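Long-range contact in putative uncharacterized protein PH0242 (Pyrococcus horikoshii, PDB 3VU1), which is the C-terminal globular domain of an archaeal oligosaccharyltransferase of the AglB family, a multidomain fragment rich in beta strands that carries a calcium ion: residues W13-L17 / S32-G37. Numbering follows the deposited sequence.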
loop_
_atom_site.group_PDB
_atom_site.type_symbol
_atom_site.label_atom_id
_atom_site.label_comp_id
_atom_site.label_asym_id
_atom_site.label_seq_id
_atom_site.Cartn_x
_atom_site.Cartn_y
_atom_site.Cartn_z
ATOM N N TRP A 13 -9.415 9.223 -13.980
ATOM C CA TRP A 13 -10.070 9.535 -12.699
ATOM C C TRP A 13 -11.560 9.470 -12.691
ATOM O O TRP A 13 -12.166 9.041 -11.700
ATOM C CB TRP A 13 -9.613 10.905 -12.176
ATOM C CG TRP A 13 -8.298 10.819 -11.471
ATOM C CD1 TRP A 13 -7.019 11.043 -11.990
ATOM C CD2 TRP A 13 -8.087 10.434 -10.085
ATOM N NE1 TRP A 13 -6.048 10.857 -11.024
ATOM C CE2 TRP A 13 -6.626 10.469 -9.861
ATOM C CE3 TRP A 13 -8.920 10.104 -9.043
ATOM C CZ2 TRP A 13 -6.072 10.170 -8.641
ATOM C CZ3 TRP A 13 -8.344 9.807 -7.802
ATOM C CH2 TRP A 13 -6.965 9.843 -7.606
ATOM N N GLU A 14 -12.173 9.936 -13.773
ATOM C CA GLU A 14 -13.633 9.961 -13.843
ATOM C C GLU A 14 -14.149 8.534 -13.856
ATOM O O GLU A 14 -15.106 8.219 -13.131
ATOM C CB GLU A 14 -14.133 10.743 -15.056
ATOM C CG GLU A 14 -13.432 12.082 -15.242
ATOM C CD GLU A 14 -14.134 13.009 -16.214
ATOM O OE1 GLU A 14 -14.819 12.547 -17.177
ATOM O OE2 GLU A 14 -13.979 14.228 -16.014
ATOM N N GLN A 15 -13.481 7.673 -14.637
ATOM C CA GLN A 15 -13.839 6.270 -14.719
ATOM C C GLN A 15 -13.593 5.520 -13.413
ATOM O O GLN A 15 -14.366 4.633 -13.026
ATOM C CB GLN A 15 -13.078 5.584 -15.846
ATOM C CG GLN A 15 -13.510 6.013 -17.226
ATOM C CD GLN A 15 -13.001 7.405 -17.601
ATOM O OE1 GLN A 15 -11.977 7.888 -17.095
ATOM N NE2 GLN A 15 -13.721 8.051 -18.486
ATOM N N ALA A 16 -12.502 5.866 -12.741
ATOM C CA ALA A 16 -12.119 5.195 -11.501
ATOM C C ALA A 16 -13.094 5.490 -10.395
ATOM O O ALA A 16 -13.507 4.580 -9.688
ATOM C CB ALA A 16 -10.698 5.561 -11.092
ATOM N N LEU A 17 -13.482 6.748 -10.235
ATOM C CA LEU A 17 -14.448 7.073 -9.182
ATOM C C LEU A 17 -15.782 6.429 -9.450
ATOM O O LEU A 17 -16.440 5.979 -8.508
ATOM C CB LEU A 17 -14.630 8.574 -9.000
ATOM C CG LEU A 17 -13.431 9.333 -8.456
ATOM C CD1 LEU A 17 -13.956 10.621 -7.839
ATOM C CD2 LEU A 17 -12.651 8.516 -7.435
ATOM N N SER A 32 -5.244 8.416 -1.932
ATOM C CA SER A 32 -4.390 8.696 -3.060
ATOM C C SER A 32 -3.413 9.811 -2.753
ATOM O O SER A 32 -3.562 10.492 -1.752
ATOM C CB SER A 32 -5.205 9.064 -4.282
ATOM O OG SER A 32 -4.357 8.889 -5.410
ATOM N N TRP A 33 -2.394 9.985 -3.581
ATOM C CA TRP A 33 -1.541 11.139 -3.384
ATOM C C TRP A 33 -2.295 12.430 -3.679
ATOM O O TRP A 33 -2.395 13.316 -2.827
ATOM C CB TRP A 33 -0.258 11.061 -4.200
ATOM C CG TRP A 33 0.607 12.208 -3.843
ATOM C CD1 TRP A 33 0.844 13.349 -4.585
ATOM C CD2 TRP A 33 1.324 12.421 -2.574
ATOM N NE1 TRP A 33 1.671 14.213 -3.911
ATOM C CE2 TRP A 33 1.996 13.732 -2.703
ATOM C CE3 TRP A 33 1.482 11.691 -1.402
ATOM C CZ2 TRP A 33 2.779 14.270 -1.683
ATOM C CZ3 TRP A 33 2.290 12.234 -0.389
ATOM C CH2 TRP A 33 2.915 13.501 -0.520
ATOM N N TRP A 34 -2.853 12.530 -4.882
ATOM C CA TRP A 34 -3.565 13.720 -5.328
ATOM C C TRP A 34 -4.940 13.768 -4.750
ATOM O O TRP A 34 -5.526 12.731 -4.471
ATOM C CB TRP A 34 -3.651 13.713 -6.843
ATOM C CG TRP A 34 -4.002 15.019 -7.505
ATOM C CD1 TRP A 34 -3.701 16.320 -7.077
ATOM C CD2 TRP A 34 -4.682 15.194 -8.797
ATOM N NE1 TRP A 34 -4.159 17.246 -7.988
ATOM C CE2 TRP A 34 -4.750 16.644 -9.036
ATOM C CE3 TRP A 34 -5.214 14.324 -9.755
ATOM C CZ2 TRP A 34 -5.334 17.176 -10.183
ATOM C CZ3 TRP A 34 -5.816 14.877 -10.899
ATOM C CH2 TRP A 34 -5.869 16.274 -11.104
ATOM N N ASP A 35 -5.459 14.984 -4.593
ATOM C CA ASP A 35 -6.751 15.223 -3.983
ATOM C C ASP A 35 -7.955 15.260 -4.943
ATOM O O ASP A 35 -9.012 15.808 -4.609
ATOM C CB ASP A 35 -6.701 16.430 -3.049
ATOM C CG ASP A 35 -6.523 17.765 -3.768
ATOM O OD1 ASP A 35 -6.852 18.770 -3.105
ATOM O OD2 ASP A 35 -6.051 17.847 -4.933
ATOM N N TYR A 36 -7.817 14.616 -6.102
ATOM C CA TYR A 36 -8.964 14.446 -6.997
ATOM C C TYR A 36 -10.201 13.964 -6.254
ATOM O O TYR A 36 -10.179 12.942 -5.608
ATOM C CB TYR A 36 -8.652 13.486 -8.131
ATOM C CG TYR A 36 -9.683 13.529 -9.217
ATOM C CD1 TYR A 36 -9.454 14.230 -10.413
ATOM C CD2 TYR A 36 -10.906 12.867 -9.061
ATOM C CE1 TYR A 36 -10.420 14.271 -11.411
ATOM C CE2 TYR A 36 -11.871 12.897 -10.053
ATOM C CZ TYR A 36 -11.628 13.601 -11.218
ATOM O OH TYR A 36 -12.615 13.608 -12.181
ATOM N N GLY A 37 -11.284 14.708 -6.344
ATOM C CA GLY A 37 -12.514 14.301 -5.724
ATOM C C GLY A 37 -12.812 15.075 -4.470
ATOM O O GLY A 37 -13.758 14.744 -3.767
HETATM O O HOH W 1 -11.865 15.036 -14.567
#
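With chi1 at -167°, Tyr36 turns its CG away from its own backbone N and sends its ring out of the 32-37 loop along Trp13, whose first torsion aims the indole back from helix 13-23 toward that loop. The two side chains thus run antiparallel, each with its methylene group over the other's ring, and the result illustrates how an offset stack can be reinforced by the methylene groups that carry the rings. The phenol and the five-membered ring of the indole lie with centroids 4.5 Å apart and planes inclined by only 22°. At one end CB of Trp13 sits almost above the centre of the Tyr36 ring, 3.5 Å from its centroid; at the other, CB of Tyr36 covers the six-membered ring of Trp13, 3.6 Å from that centroid. These reciprocal CH-pi contacts add the two methylene groups to the overlap of the rings.

Trp34 adds a second geometry, packing edge-to-face on Trp13 with the planes 77° apart and NE1 of Trp13 at the Trp34 edge, 3.8 Å from CE3. At the far rim of the indole, Ser32 OG approaches CH2 edge-on, its hydrogen bond going to the Ile88 carbonyl. Leu17 fills the margin of the phenol, CD1 lying in the ring plane 3.8 Å from Tyr36 CE2. At the phenol's outer end a water bridges Tyr36 OH and Glu14 OE2, giving this end of a largely apolar interface a polar border.

Tyr90 meets Trp13 edge-to-face, and Val245 of strand 245-250 also touches the indole. The arrangement is an aromatic cluster of Trp13, Trp34 and Tyr36, built on helix-to-loop packing that ties helix 13-23 to the loop leaving edge strand 30-32 of a four-stranded mixed sheet.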